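Long-range contacts in agglutinin alpha chain (Maclura pomifera, PDB 3LLZ), which binds galactose-containing glycans, recognising the T-antigen disaccharide Gal-beta1,3-GalNAc as a lectin of the jacalin family: residues G7-I12 / V30-N35; N16-S21 / T49-V54; E22-G27 / Y78-S83; E63-V68 / L84-N89. All coordinates share one frame; numbering follows the deposited sequence.

Interaction 1: G7-I12 / V30-N35; sequences GAYTGI and VTYDLN
V30 begins the contact: its CG1 meets CG2 of I12 at 4.3 Å and also lies over the centre of one face of the Y32 ring. The other face of Y32 carries Y9 in an offset stack, centroids 4.0 Å apart and planes 11° from parallel. Both tyrosine hydroxyls are hydrogen-bonded to D6, Y9 to its carbonyl and Y32 to its carboxylate, which pins the stacked pair at its far end. D33 N donates to G11 O and D33 O accepts from T10 N. With CG trans to the backbone N (chi1 172°), D33 carries OD1 to the T10 hydroxyl, which donates at 2.8 Å on the anti side, 22° out of the carboxylate plane; OD2 forms a salt bridge with R13. L34 CD1 reaches Y9 CD2 at 4.2 Å. N35 N donates to T10 OG1 at 2.8 Å, making that hydroxyl a relay. T10 and G11 opposite D33 form a classic beta bulge at the open end of the 11-19/25-34 hairpin in the beta-prism fold of jacalin-related lectins.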
loop_
_atom_site.group_PDB
_atom_site.type_symbol
_atom_site.label_atom_id
_atom_site.label_comp_id
_atom_site.label_asym_id
_atom_site.label_seq_id
_atom_site.Cartn_x
_atom_site.Cartn_y
_atom_site.Cartn_z
ATOM N N GLY A 7 -0.714 -6.280 15.502
ATOM C CA GLY A 7 0.077 -5.810 14.383
ATOM C C GLY A 7 -0.514 -6.326 13.085
ATOM O O GLY A 7 -1.663 -6.783 13.055
ATOM N N ALA A 8 0.273 -6.280 12.012
ATOM C CA ALA A 8 -0.193 -6.715 10.703
ATOM C C ALA A 8 0.393 -8.037 10.227
ATOM O O ALA A 8 1.540 -8.369 10.533
ATOM C CB ALA A 8 0.095 -5.631 9.677
ATOM N N TYR A 9 -0.410 -8.780 9.470
ATOM C CA TYR A 9 -0.008 -10.070 8.921
ATOM C C TYR A 9 -0.463 -10.131 7.466
ATOM O O TYR A 9 -0.693 -9.089 6.854
ATOM C CB TYR A 9 -0.623 -11.206 9.750
ATOM C CG TYR A 9 -0.248 -11.117 11.213
ATOM C CD1 TYR A 9 -0.884 -10.214 12.064
ATOM C CD2 TYR A 9 0.800 -11.877 11.729
ATOM C CE1 TYR A 9 -0.483 -10.063 13.393
ATOM C CE2 TYR A 9 1.210 -11.731 13.060
ATOM C CZ TYR A 9 0.564 -10.823 13.882
ATOM O OH TYR A 9 0.971 -10.659 15.188
ATOM N N THR A 10 -0.588 -11.323 6.892
ATOM C CA THR A 10 -1.013 -11.397 5.495
ATOM C C THR A 10 -2.418 -11.954 5.280
ATOM O O THR A 10 -2.825 -12.211 4.151
ATOM C CB THR A 10 -0.007 -12.201 4.640
ATOM O OG1 THR A 10 0.218 -13.480 5.235
ATOM C CG2 THR A 10 1.324 -11.455 4.547
ATOM N N GLY A 11 -3.165 -12.125 6.367
ATOM C CA GLY A 11 -4.516 -12.639 6.246
ATOM C C GLY A 11 -5.041 -13.188 7.555
ATOM O O GLY A 11 -4.348 -13.157 8.570
ATOM N N ILE A 12 -6.271 -13.687 7.530
ATOM C CA ILE A 12 -6.888 -14.253 8.725
ATOM C C ILE A 12 -7.306 -15.700 8.482
ATOM O O ILE A 12 -7.955 -16.008 7.488
ATOM C CB ILE A 12 -8.146 -13.467 9.137
ATOM C CG1 ILE A 12 -7.787 -12.001 9.392
ATOM C CG2 ILE A 12 -8.759 -14.095 10.386
ATOM C CD1 ILE A 12 -8.963 -11.147 9.783
ATOM N N VAL A 30 -6.683 -14.329 17.764
ATOM C CA VAL A 30 -6.721 -14.478 16.325
ATOM C C VAL A 30 -5.570 -15.306 15.782
ATOM O O VAL A 30 -4.430 -15.177 16.227
ATOM C CB VAL A 30 -6.684 -13.092 15.644
ATOM C CG1 VAL A 30 -6.747 -13.250 14.131
ATOM C CG2 VAL A 30 -7.834 -12.230 16.149
ATOM N N THR A 31 -5.883 -16.182 14.837
ATOM C CA THR A 31 -4.864 -16.975 14.173
ATOM C C THR A 31 -4.771 -16.345 12.791
ATOM O O THR A 31 -5.708 -16.412 11.993
ATOM C CB THR A 31 -5.258 -18.451 14.036
ATOM O OG1 THR A 31 -5.366 -19.036 15.338
ATOM C CG2 THR A 31 -4.201 -19.206 13.239
ATOM N N TYR A 32 -3.642 -15.700 12.528
ATOM C CA TYR A 32 -3.423 -15.029 11.260
ATOM C C TYR A 32 -2.714 -15.930 10.288
ATOM O O TYR A 32 -2.274 -17.030 10.637
ATOM C CB TYR A 32 -2.528 -13.807 11.467
ATOM C CG TYR A 32 -3.113 -12.748 12.354
ATOM C CD1 TYR A 32 -3.988 -11.796 11.840
ATOM C CD2 TYR A 32 -2.821 -12.711 13.716
ATOM C CE1 TYR A 32 -4.560 -10.833 12.656
ATOM C CE2 TYR A 32 -3.389 -11.751 14.543
ATOM C CZ TYR A 32 -4.262 -10.817 14.006
ATOM O OH TYR A 32 -4.853 -9.882 14.821
ATOM N N ASP A 33 -2.629 -15.462 9.051
ATOM C CA ASP A 33 -1.850 -16.170 8.063
ATOM C C ASP A 33 -0.618 -15.289 8.017
ATOM O O ASP A 33 -0.724 -14.060 8.017
ATOM C CB ASP A 33 -2.488 -16.181 6.677
ATOM C CG ASP A 33 -1.552 -16.766 5.624
ATOM O OD1 ASP A 33 -0.882 -15.993 4.902
ATOM O OD2 ASP A 33 -1.465 -18.005 5.540
ATOM N N LEU A 34 0.553 -15.910 8.036
ATOM C CA LEU A 34 1.788 -15.154 7.942
ATOM C C LEU A 34 2.571 -15.795 6.813
ATOM O O LEU A 34 3.233 -16.817 7.000
ATOM C CB LEU A 34 2.593 -15.207 9.243
ATOM C CG LEU A 34 3.916 -14.426 9.192
ATOM C CD1 LEU A 34 3.649 -12.976 8.795
ATOM C CD2 LEU A 34 4.616 -14.497 10.539
ATOM N N ASN A 35 2.451 -15.202 5.633
ATOM C CA ASN A 35 3.142 -15.684 4.447
ATOM C C ASN A 35 2.890 -17.166 4.175
ATOM O O ASN A 35 3.820 -17.930 3.906
ATOM C CB ASN A 35 4.637 -15.399 4.601
ATOM C CG ASN A 35 4.914 -13.931 4.872
ATOM O OD1 ASN A 35 5.574 -13.572 5.849
ATOM N ND2 ASN A 35 4.391 -13.072 4.009
#

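Interaction 2: N16-S21 / T49-V54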
loop_
_atom_site.group_PDB
_atom_site.type_symbol
_atom_site.label_atom_id
_atom_site.label_comp_id
_atom_site.label_asym_id
_atom_site.label_seq_id
_atom_site.Cartn_x
_atom_site.Cartn_y
_atom_site.Cartn_z
ATOM N N ASN A 16 -11.145 -16.606 17.356
ATOM C CA ASN A 16 -11.810 -17.192 18.509
ATOM C C ASN A 16 -12.086 -16.080 19.505
ATOM O O ASN A 16 -11.206 -15.274 19.807
ATOM C CB ASN A 16 -10.927 -18.260 19.151
ATOM C CG ASN A 16 -10.480 -19.313 18.161
ATOM O OD1 ASN A 16 -11.265 -19.778 17.336
ATOM N ND2 ASN A 16 -9.212 -19.695 18.237
ATOM N N PHE A 17 -13.315 -16.017 20.000
ATOM C CA PHE A 17 -13.657 -14.996 20.973
ATOM C C PHE A 17 -14.804 -15.440 21.862
ATOM O O PHE A 17 -15.512 -16.399 21.548
ATOM C CB PHE A 17 -13.983 -13.666 20.275
ATOM C CG PHE A 17 -15.222 -13.697 19.420
ATOM C CD1 PHE A 17 -16.455 -13.322 19.943
ATOM C CD2 PHE A 17 -15.147 -14.060 18.078
ATOM C CE1 PHE A 17 -17.599 -13.303 19.144
ATOM C CE2 PHE A 17 -16.287 -14.044 17.268
ATOM C CZ PHE A 17 -17.513 -13.663 17.806
ATOM N N GLU A 18 -14.958 -14.747 22.983
ATOM C CA GLU A 18 -16.000 -15.055 23.951
ATOM C C GLU A 18 -17.127 -14.044 23.869
ATOM O O GLU A 18 -16.928 -12.911 23.438
ATOM C CB GLU A 18 -15.431 -15.011 25.366
ATOM C CG GLU A 18 -14.314 -15.985 25.647
ATOM C CD GLU A 18 -13.699 -15.753 27.011
ATOM O OE1 GLU A 18 -13.286 -14.604 27.281
ATOM O OE2 GLU A 18 -13.625 -16.713 27.810
ATOM N N TYR A 19 -18.313 -14.459 24.296
ATOM C CA TYR A 19 -19.459 -13.569 24.311
ATOM C C TYR A 19 -20.425 -14.035 25.388
ATOM O O TYR A 19 -20.446 -15.209 25.752
ATOM C CB TYR A 19 -20.147 -13.545 22.940
ATOM C CG TYR A 19 -20.833 -14.835 22.552
ATOM C CD1 TYR A 19 -22.169 -15.066 22.884
ATOM C CD2 TYR A 19 -20.147 -15.828 21.856
ATOM C CE1 TYR A 19 -22.804 -16.253 22.527
ATOM C CE2 TYR A 19 -20.771 -17.020 21.498
ATOM C CZ TYR A 19 -22.098 -17.226 21.836
ATOM O OH TYR A 19 -22.718 -18.402 21.482
ATOM N N ASN A 20 -21.204 -13.099 25.911
ATOM C CA ASN A 20 -22.186 -13.399 26.944
ATOM C C ASN A 20 -23.474 -12.707 26.523
ATOM O O ASN A 20 -23.531 -11.481 26.446
ATOM C CB ASN A 20 -21.705 -12.863 28.295
ATOM C CG ASN A 20 -22.627 -13.242 29.437
ATOM O OD1 ASN A 20 -23.837 -13.026 29.371
ATOM N ND2 ASN A 20 -22.054 -13.802 30.497
ATOM N N SER A 21 -24.500 -13.504 26.241
ATOM C CA SER A 21 -25.788 -12.986 25.796
ATOM C C SER A 21 -26.426 -11.959 26.725
ATOM O O SER A 21 -27.407 -11.316 26.357
ATOM C CB SER A 21 -26.761 -14.145 25.573
ATOM O OG SER A 21 -26.259 -15.038 24.594
ATOM N N THR A 49 -14.637 -14.821 33.777
ATOM C CA THR A 49 -15.112 -16.002 33.064
ATOM C C THR A 49 -16.629 -15.946 32.903
ATOM O O THR A 49 -17.246 -14.901 33.114
ATOM C CB THR A 49 -14.749 -17.294 33.823
ATOM O OG1 THR A 49 -15.387 -17.288 35.108
ATOM C CG2 THR A 49 -13.241 -17.396 34.010
ATOM N N GLY A 50 -17.223 -17.076 32.532
ATOM C CA GLY A 50 -18.664 -17.135 32.362
ATOM C C GLY A 50 -19.135 -16.852 30.948
ATOM O O GLY A 50 -20.321 -16.613 30.718
ATOM N N PHE A 51 -18.208 -16.887 29.996
ATOM C CA PHE A 51 -18.534 -16.623 28.598
ATOM C C PHE A 51 -18.764 -17.895 27.792
ATOM O O PHE A 51 -18.420 -18.999 28.218
ATOM C CB PHE A 51 -17.391 -15.865 27.918
ATOM C CG PHE A 51 -17.157 -14.486 28.452
ATOM C CD1 PHE A 51 -17.943 -13.418 28.032
ATOM C CD2 PHE A 51 -16.129 -14.247 29.359
ATOM C CE1 PHE A 51 -17.708 -12.129 28.503
ATOM C CE2 PHE A 51 -15.882 -12.961 29.838
ATOM C CZ PHE A 51 -16.672 -11.898 29.409
ATOM N N LYS A 52 -19.344 -17.714 26.611
ATOM C CA LYS A 52 -19.577 -18.805 25.678
ATOM C C LYS A 52 -18.565 -18.530 24.571
ATOM O O LYS A 52 -18.469 -17.404 24.084
ATOM C CB LYS A 52 -20.990 -18.740 25.099
ATOM C CG LYS A 52 -22.097 -18.782 26.138
ATOM C CD LYS A 52 -23.476 -18.672 25.494
ATOM C CE LYS A 52 -23.840 -19.924 24.703
ATOM N NZ LYS A 52 -22.934 -20.167 23.547
ATOM N N PRO A 53 -17.761 -19.533 24.194
ATOM C CA PRO A 53 -16.792 -19.262 23.128
ATOM C C PRO A 53 -17.289 -19.605 21.730
ATOM O O PRO A 53 -18.153 -20.463 21.547
ATOM C CB PRO A 53 -15.587 -20.122 23.521
ATOM C CG PRO A 53 -15.768 -20.339 24.998
ATOM C CD PRO A 53 -17.248 -20.585 25.083
ATOM N N VAL A 54 -16.732 -18.916 20.744
ATOM C CA VAL A 54 -17.067 -19.148 19.351
ATOM C C VAL A 54 -15.746 -19.211 18.602
ATOM O O VAL A 54 -14.860 -18.386 18.822
ATOM C CB VAL A 54 -17.933 -18.013 18.767
ATOM C CG1 VAL A 54 -17.323 -16.674 19.101
ATOM C CG2 VAL A 54 -18.060 -18.177 17.257
HETATM O O HOH W 1 -15.408 -17.730 30.026
HETATM O O HOH W 2 -20.696 -20.682 20.392
HETATM O O HOH W 3 -19.046 -13.731 31.267
#
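F17 and V54 form a hydrogen-bonded antiparallel pair, F17 N giving to V54 O and V54 N to F17 O, and their side chains pack on the same face of the sheet. E18 follows, paired with P53 without hydrogen bonds between them. Its CB packs on F51 CB at 3.3 Å, and the two side chains cross at about a right angle. The carboxylate is held at both oxygens: OE1 accepts from G27 N, and OE2 from a water that in turn accepts from F51 N. Y19 pairs with K52 through two backbone bonds. With Y19 CG wedged between backbone N and carbonyl carbon (chi1 68°), K52 CB lies over one face of the Y19 ring, offset toward its rim, 4.0 Å from the centroid in a CH-pi contact. The lysine chain then bends at chi3 and chi4, bringing NZ to donate to Y19 OH at 2.7 Å; a second water links that hydroxyl to P53 O. N20 CB reaches F51 CD1 at 3.8 Å; its ND2 donates to a water that donates to T49 O, while OD1 accepts from E22 N. Within this chain strand 52-57 is an outermost strand of its four-stranded sheet, with 25-34 flanking 11-19 on the other side and Y96 of strand 92-97 meeting the F17 and Y19 rings.

Interaction 3: E22-G27 / Y78-S83. With NGA (2-acetamido-2-deoxy-beta-D-galactopyranose), chain C; GAL (beta-D-galactopyranose), chain B.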
loop_
_atom_site.group_PDB
_atom_site.type_symbol
_atom_site.label_atom_id
_atom_site.label_comp_id
_atom_site.label_asym_id
_atom_site.label_seq_id
_atom_site.Cartn_x
_atom_site.Cartn_y
_atom_site.Cartn_z
ATOM N N GLU A 22 -25.872 -11.799 27.921
ATOM C CA GLU A 22 -26.420 -10.844 28.876
ATOM C C GLU A 22 -25.532 -9.618 29.045
ATOM O O GLU A 22 -26.006 -8.551 29.437
ATOM C CB GLU A 22 -26.623 -11.518 30.237
ATOM C CG GLU A 22 -27.456 -12.793 30.179
ATOM C CD GLU A 22 -28.866 -12.556 29.668
ATOM O OE1 GLU A 22 -29.586 -13.550 29.435
ATOM O OE2 GLU A 22 -29.258 -11.381 29.503
ATOM N N THR A 23 -24.247 -9.763 28.740
ATOM C CA THR A 23 -23.317 -8.651 28.888
ATOM C C THR A 23 -22.688 -8.168 27.586
ATOM O O THR A 23 -23.269 -7.346 26.880
ATOM C CB THR A 23 -22.196 -8.997 29.894
ATOM O OG1 THR A 23 -21.559 -10.220 29.508
ATOM C CG2 THR A 23 -22.774 -9.153 31.294
ATOM N N ALA A 24 -21.503 -8.680 27.267
ATOM C CA ALA A 24 -20.816 -8.248 26.057
ATOM C C ALA A 24 -19.748 -9.228 25.601
ATOM O O ALA A 24 -19.662 -10.355 26.091
ATOM C CB ALA A 24 -20.191 -6.878 26.290
ATOM N N ILE A 25 -18.933 -8.785 24.647
ATOM C CA ILE A 25 -17.852 -9.605 24.122
ATOM C C ILE A 25 -16.746 -9.689 25.166
ATOM O O ILE A 25 -16.467 -8.711 25.869
ATOM C CB ILE A 25 -17.270 -8.991 22.819
ATOM C CG1 ILE A 25 -18.367 -8.884 21.755
ATOM C CG2 ILE A 25 -16.104 -9.836 22.307
ATOM C CD1 ILE A 25 -19.026 -10.204 21.401
ATOM N N GLY A 26 -16.125 -10.861 25.262
ATOM C CA GLY A 26 -15.044 -11.059 26.208
ATOM C C GLY A 26 -13.685 -11.061 25.528
ATOM O O GLY A 26 -13.372 -10.162 24.747
ATOM N N GLY A 27 -12.879 -12.081 25.819
ATOM C CA GLY A 27 -11.555 -12.167 25.234
ATOM C C GLY A 27 -11.552 -12.614 23.787
ATOM O O GLY A 27 -12.575 -13.042 23.251
ATOM N N TYR A 78 -19.370 0.752 31.806
ATOM C CA TYR A 78 -18.273 0.792 30.846
ATOM C C TYR A 78 -18.781 0.655 29.416
ATOM O O TYR A 78 -19.611 -0.203 29.134
ATOM C CB TYR A 78 -17.268 -0.333 31.131
ATOM C CG TYR A 78 -16.441 -0.124 32.378
ATOM C CD1 TYR A 78 -16.767 -0.761 33.577
ATOM C CD2 TYR A 78 -15.331 0.716 32.361
ATOM C CE1 TYR A 78 -15.997 -0.566 34.725
ATOM C CE2 TYR A 78 -14.559 0.919 33.503
ATOM C CZ TYR A 78 -14.897 0.275 34.676
ATOM O OH TYR A 78 -14.121 0.468 35.796
ATOM N N THR A 79 -18.278 1.500 28.520
ATOM C CA THR A 79 -18.684 1.441 27.117
ATOM C C THR A 79 -17.853 0.349 26.463
ATOM O O THR A 79 -16.632 0.461 26.369
ATOM C CB THR A 79 -18.430 2.778 26.400
ATOM O OG1 THR A 79 -19.150 3.822 27.069
ATOM C CG2 THR A 79 -18.902 2.699 24.952
ATOM N N VAL A 80 -18.519 -0.706 26.015
ATOM C CA VAL A 80 -17.826 -1.841 25.424
ATOM C C VAL A 80 -18.504 -2.378 24.178
ATOM O O VAL A 80 -19.604 -1.953 23.818
ATOM C CB VAL A 80 -17.720 -2.995 26.446
ATOM C CG1 VAL A 80 -16.912 -2.547 27.655
ATOM C CG2 VAL A 80 -19.119 -3.441 26.873
ATOM N N ILE A 81 -17.828 -3.307 23.512
ATOM C CA ILE A 81 -18.378 -3.939 22.321
ATOM C C ILE A 81 -19.272 -5.052 22.851
ATOM O O ILE A 81 -18.795 -6.023 23.447
ATOM C CB ILE A 81 -17.262 -4.524 21.419
ATOM C CG1 ILE A 81 -16.373 -3.400 20.875
ATOM C CG2 ILE A 81 -17.880 -5.268 20.243
ATOM C CD1 ILE A 81 -15.656 -2.606 21.924
ATOM N N ARG A 82 -20.576 -4.901 22.648
ATOM C CA ARG A 82 -21.532 -5.878 23.150
ATOM C C ARG A 82 -21.879 -6.994 22.183
ATOM O O ARG A 82 -22.332 -8.059 22.600
ATOM C CB ARG A 82 -22.810 -5.169 23.590
ATOM C CG ARG A 82 -22.571 -4.027 24.560
ATOM C CD ARG A 82 -23.848 -3.663 25.285
ATOM N NE ARG A 82 -24.287 -4.755 26.148
ATOM C CZ ARG A 82 -25.445 -4.772 26.800
ATOM N NH1 ARG A 82 -26.285 -3.752 26.687
ATOM N NH2 ARG A 82 -25.758 -5.804 27.572
ATOM N N SER A 83 -21.670 -6.755 20.894
ATOM C CA SER A 83 -21.979 -7.763 19.894
ATOM C C SER A 83 -21.076 -7.631 18.677
ATOM O O SER A 83 -20.589 -6.541 18.370
ATOM C CB SER A 83 -23.445 -7.638 19.463
ATOM O OG SER A 83 -23.781 -8.619 18.502
HETATM C C1 NGA C . -11.965 -3.148 33.877
HETATM C C2 NGA C . -10.853 -2.229 33.340
HETATM C C3 NGA C . -11.517 -1.006 32.717
HETATM C C4 NGA C . -12.432 -1.468 31.575
HETATM C C5 NGA C . -13.493 -2.413 32.170
HETATM C C6 NGA C . -14.503 -2.961 31.165
HETATM C C7 NGA C . -8.652 -1.929 34.264
HETATM C C8 NGA C . -7.787 -1.583 35.463
HETATM N N2 NGA C . -9.969 -1.833 34.418
HETATM O O1 NGA C . -11.409 -4.292 34.417
HETATM O O3 NGA C . -10.548 -0.014 32.280
HETATM O O4 NGA C . -11.667 -2.160 30.595
HETATM O O5 NGA C . -12.857 -3.545 32.816
HETATM O O6 NGA C . -13.933 -3.948 30.311
HETATM O O7 NGA C . -8.126 -2.276 33.208
HETATM C C1 GAL B . -10.848 1.234 32.828
HETATM C C2 GAL B . -9.411 1.560 32.351
HETATM C C3 GAL B . -9.183 3.076 32.337
HETATM C C4 GAL B . -10.328 3.832 31.633
HETATM C C5 GAL B . -11.702 3.320 32.094
HETATM C C6 GAL B . -12.850 3.897 31.288
HETATM O O2 GAL B . -8.456 0.956 33.213
HETATM O O3 GAL B . -7.950 3.395 31.711
HETATM O O4 GAL B . -10.215 3.688 30.227
HETATM O O5 GAL B . -11.771 1.888 31.958
HETATM O O6 GAL B . -13.300 5.120 31.849
#
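R82 reaches across to A24 and the carbonyl of T23. Its CB and CG both lie 4.1 Å from A24 CB, so the aliphatic start of the chain rests on the alanine methyl. CD brings no closer partner than T23 O, but the bend at chi3 (66°) swings the guanidinium round to meet that carbonyl with its edge. NE donates to T23 O at 2.9 Å and NH2 to the same oxygen at 3.0 Å, a side-on grip in which the acceptor lies in the guanidinium plane. The NH2 bond falls on a lone pair in the carbonyl plane, whereas NE arrives tilted by 23°. Next to the arginine, I25 N donates to I81 O at 3.0 Å, A24 CB touches V80 CG2, and I25 CG1 packs against I81 CG2. The weakly bonded start of strand 25-34 (25-27) and the 78-83 part of strand 78-88 run at 104° to each other, and the contact bridges two of the three sheets of the beta-prism, with L124 of the third bonded to the backbones of both I25 and I81. At the far end of segment 78-83 lies the sugar site: one face of the Y78 ring receives the GalNAc, its C5 standing over the ring centre and 3.6 Å from CD2, while Y78 CE2 comes within 3.3 Å of O5 of the galactose. D125, G1, W123 and Y122 complete the hydrogen bonding of the GalNAc.

Interaction 4: E63-V68 / L84-N89; sequences EYIVEV and LTFKTN
The N89 amide stacks over one face of the Y64 ring, offset toward its rim, planes 23° apart, the two side chains crossing at about a right angle. A chi1 of 56° turns the amide toward segment 63-68, where N89 OD1 accepts from Y64 N at 2.8 Å; ND2 is held by S62 O. E63 reaches out fully extended and crosses T88, whose OG1 donates to the anti lone pair of E63 OE1 at 2.7 Å. That carboxylate has further partners in Y93 OH and E59 N. On the interior face V68 and F86 lie side by side and point the same way, V68 CG2 touching F86 CD2 at 3.8 Å, while I65 CD1 comes to the same ring carbon at an oblique angle. V66 CG2 instead packs on the aliphatic part of K87, at 3.8 Å from CG. K87 O accepts from both V66 N (2.7 Å) and E67 N (3.2 Å), and K87 N returns a bond to E67 O. Two residues opposite one define a classic beta bulge, set in the antiparallel hairpin of strands 65-75 and 78-88.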
loop_
_atom_site.group_PDB
_atom_site.type_symbol
_atom_site.label_atom_id
_atom_site.label_comp_id
_atom_site.label_asym_id
_atom_site.label_seq_id
_atom_site.Cartn_x
_atom_site.Cartn_y
_atom_site.Cartn_z
ATOM N N GLU A 63 -11.849 -18.040 1.416
ATOM C CA GLU A 63 -12.812 -17.316 2.237
ATOM C C GLU A 63 -12.125 -16.212 3.032
ATOM O O GLU A 63 -11.075 -16.431 3.638
ATOM C CB GLU A 63 -13.516 -18.268 3.211
ATOM C CG GLU A 63 -14.574 -17.577 4.067
ATOM C CD GLU A 63 -15.268 -18.512 5.042
ATOM O OE1 GLU A 63 -16.342 -18.127 5.550
ATOM O OE2 GLU A 63 -14.746 -19.617 5.309
ATOM N N TYR A 64 -12.720 -15.025 3.020
ATOM C CA TYR A 64 -12.175 -13.894 3.756
ATOM C C TYR A 64 -13.307 -12.983 4.202
ATOM O O TYR A 64 -14.380 -12.964 3.606
ATOM C CB TYR A 64 -11.186 -13.106 2.889
ATOM C CG TYR A 64 -11.727 -12.779 1.522
ATOM C CD1 TYR A 64 -11.676 -13.717 0.493
ATOM C CD2 TYR A 64 -12.347 -11.555 1.272
ATOM C CE1 TYR A 64 -12.232 -13.448 -0.752
ATOM C CE2 TYR A 64 -12.909 -11.277 0.031
ATOM C CZ TYR A 64 -12.849 -12.228 -0.975
ATOM O OH TYR A 64 -13.424 -11.969 -2.196
ATOM N N ILE A 65 -13.051 -12.228 5.258
ATOM C CA ILE A 65 -14.030 -11.311 5.818
ATOM C C ILE A 65 -14.298 -10.114 4.907
ATOM O O ILE A 65 -13.363 -9.474 4.424
ATOM C CB ILE A 65 -13.533 -10.812 7.189
ATOM C CG1 ILE A 65 -13.426 -12.001 8.152
ATOM C CG2 ILE A 65 -14.460 -9.736 7.731
ATOM C CD1 ILE A 65 -12.694 -11.689 9.442
ATOM N N VAL A 66 -15.576 -9.812 4.675
ATOM C CA VAL A 66 -15.938 -8.670 3.841
ATOM C C VAL A 66 -16.658 -7.594 4.649
ATOM O O VAL A 66 -16.921 -6.500 4.152
ATOM C CB VAL A 66 -16.811 -9.087 2.633
ATOM C CG1 VAL A 66 -16.040 -10.069 1.758
ATOM C CG2 VAL A 66 -18.126 -9.688 3.105
ATOM N N GLU A 67 -16.991 -7.911 5.896
ATOM C CA GLU A 67 -17.628 -6.935 6.772
ATOM C C GLU A 67 -17.618 -7.348 8.234
ATOM O O GLU A 67 -17.852 -8.509 8.567
ATOM C CB GLU A 67 -19.084 -6.664 6.365
ATOM C CG GLU A 67 -19.709 -5.531 7.190
ATOM C CD GLU A 67 -21.139 -5.197 6.802
ATOM O OE1 GLU A 67 -21.521 -5.425 5.638
ATOM O OE2 GLU A 67 -21.879 -4.680 7.666
ATOM N N VAL A 68 -17.324 -6.382 9.096
ATOM C CA VAL A 68 -17.351 -6.596 10.534
ATOM C C VAL A 68 -18.341 -5.556 11.033
ATOM O O VAL A 68 -18.255 -4.383 10.665
ATOM C CB VAL A 68 -15.983 -6.337 11.207
ATOM C CG1 VAL A 68 -16.114 -6.504 12.727
ATOM C CG2 VAL A 68 -14.949 -7.299 10.664
ATOM N N LEU A 84 -20.859 -8.753 18.000
ATOM C CA LEU A 84 -20.033 -8.803 16.798
ATOM C C LEU A 84 -20.612 -9.745 15.757
ATOM O O LEU A 84 -21.186 -10.785 16.086
ATOM C CB LEU A 84 -18.614 -9.271 17.134
ATOM C CG LEU A 84 -17.668 -8.298 17.836
ATOM C CD1 LEU A 84 -16.412 -9.054 18.246
ATOM C CD2 LEU A 84 -17.321 -7.138 16.912
ATOM N N THR A 85 -20.454 -9.365 14.495
ATOM C CA THR A 85 -20.906 -10.170 13.374
ATOM C C THR A 85 -19.803 -10.120 12.328
ATOM O O THR A 85 -19.315 -9.042 11.989
ATOM C CB THR A 85 -22.190 -9.608 12.742
ATOM O OG1 THR A 85 -23.255 -9.645 13.701
ATOM C CG2 THR A 85 -22.586 -10.434 11.526
ATOM N N PHE A 86 -19.398 -11.284 11.834
ATOM C CA PHE A 86 -18.364 -11.349 10.809
ATOM C C PHE A 86 -18.945 -11.952 9.541
ATOM O O PHE A 86 -19.317 -13.124 9.517
ATOM C CB PHE A 86 -17.174 -12.200 11.268
ATOM C CG PHE A 86 -16.372 -11.582 12.377
ATOM C CD1 PHE A 86 -16.696 -11.819 13.708
ATOM C CD2 PHE A 86 -15.291 -10.754 12.089
ATOM C CE1 PHE A 86 -15.955 -11.241 14.738
ATOM C CE2 PHE A 86 -14.542 -10.169 13.111
ATOM C CZ PHE A 86 -14.876 -10.414 14.439
ATOM N N LYS A 87 -19.029 -11.144 8.492
ATOM C CA LYS A 87 -19.550 -11.609 7.217
ATOM C C LYS A 87 -18.385 -11.879 6.273
ATOM O O LYS A 87 -17.499 -11.038 6.123
ATOM C CB LYS A 87 -20.468 -10.547 6.606
ATOM C CG LYS A 87 -21.041 -10.921 5.247
ATOM C CD LYS A 87 -21.880 -9.785 4.680
ATOM C CE LYS A 87 -22.333 -10.081 3.263
ATOM N NZ LYS A 87 -23.092 -8.935 2.685
ATOM N N THR A 88 -18.366 -13.058 5.660
ATOM C CA THR A 88 -17.307 -13.378 4.712
ATOM C C THR A 88 -17.951 -13.471 3.340
ATOM O O THR A 88 -19.155 -13.267 3.200
ATOM C CB THR A 88 -16.613 -14.721 5.026
ATOM O OG1 THR A 88 -17.500 -15.810 4.736
ATOM C CG2 THR A 88 -16.209 -14.778 6.492
ATOM N N ASN A 89 -17.149 -13.767 2.326
ATOM C CA ASN A 89 -17.670 -13.890 0.975
ATOM C C ASN A 89 -18.439 -15.199 0.824
ATOM O O ASN A 89 -19.099 -15.430 -0.189
ATOM C CB ASN A 89 -16.519 -13.821 -0.037
ATOM C CG ASN A 89 -15.447 -14.866 0.218
ATOM O OD1 ASN A 89 -15.022 -15.073 1.355
ATOM N ND2 ASN A 89 -14.996 -15.519 -0.843
#

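Interactions 1 and 3 are buried, interaction 4 is partly so, and interaction 2 lies at the surface, where waters enter its bonding. Interactions 1 and 2 share strand 11-19 and one four-stranded sheet but sit on opposite sides of the chain's centre; interactions 1 and 3 share strand 25-34, and interactions 3 and 4 strand 78-88. Interaction 4 belongs to the other four-stranded sheet, and interaction 3 ties the two together beside the sugar. Interactions 1 and 4 both contain a bulge in a hairpin, yet one is marked by stacked tyrosines and the other by an amide on a ring. Apolar contacts join the sheets: I12 meets I65, F17 meets F86, and I25 meets L84. Backbone bonds from E18 to G26 and G27 connect interactions 2 and 3.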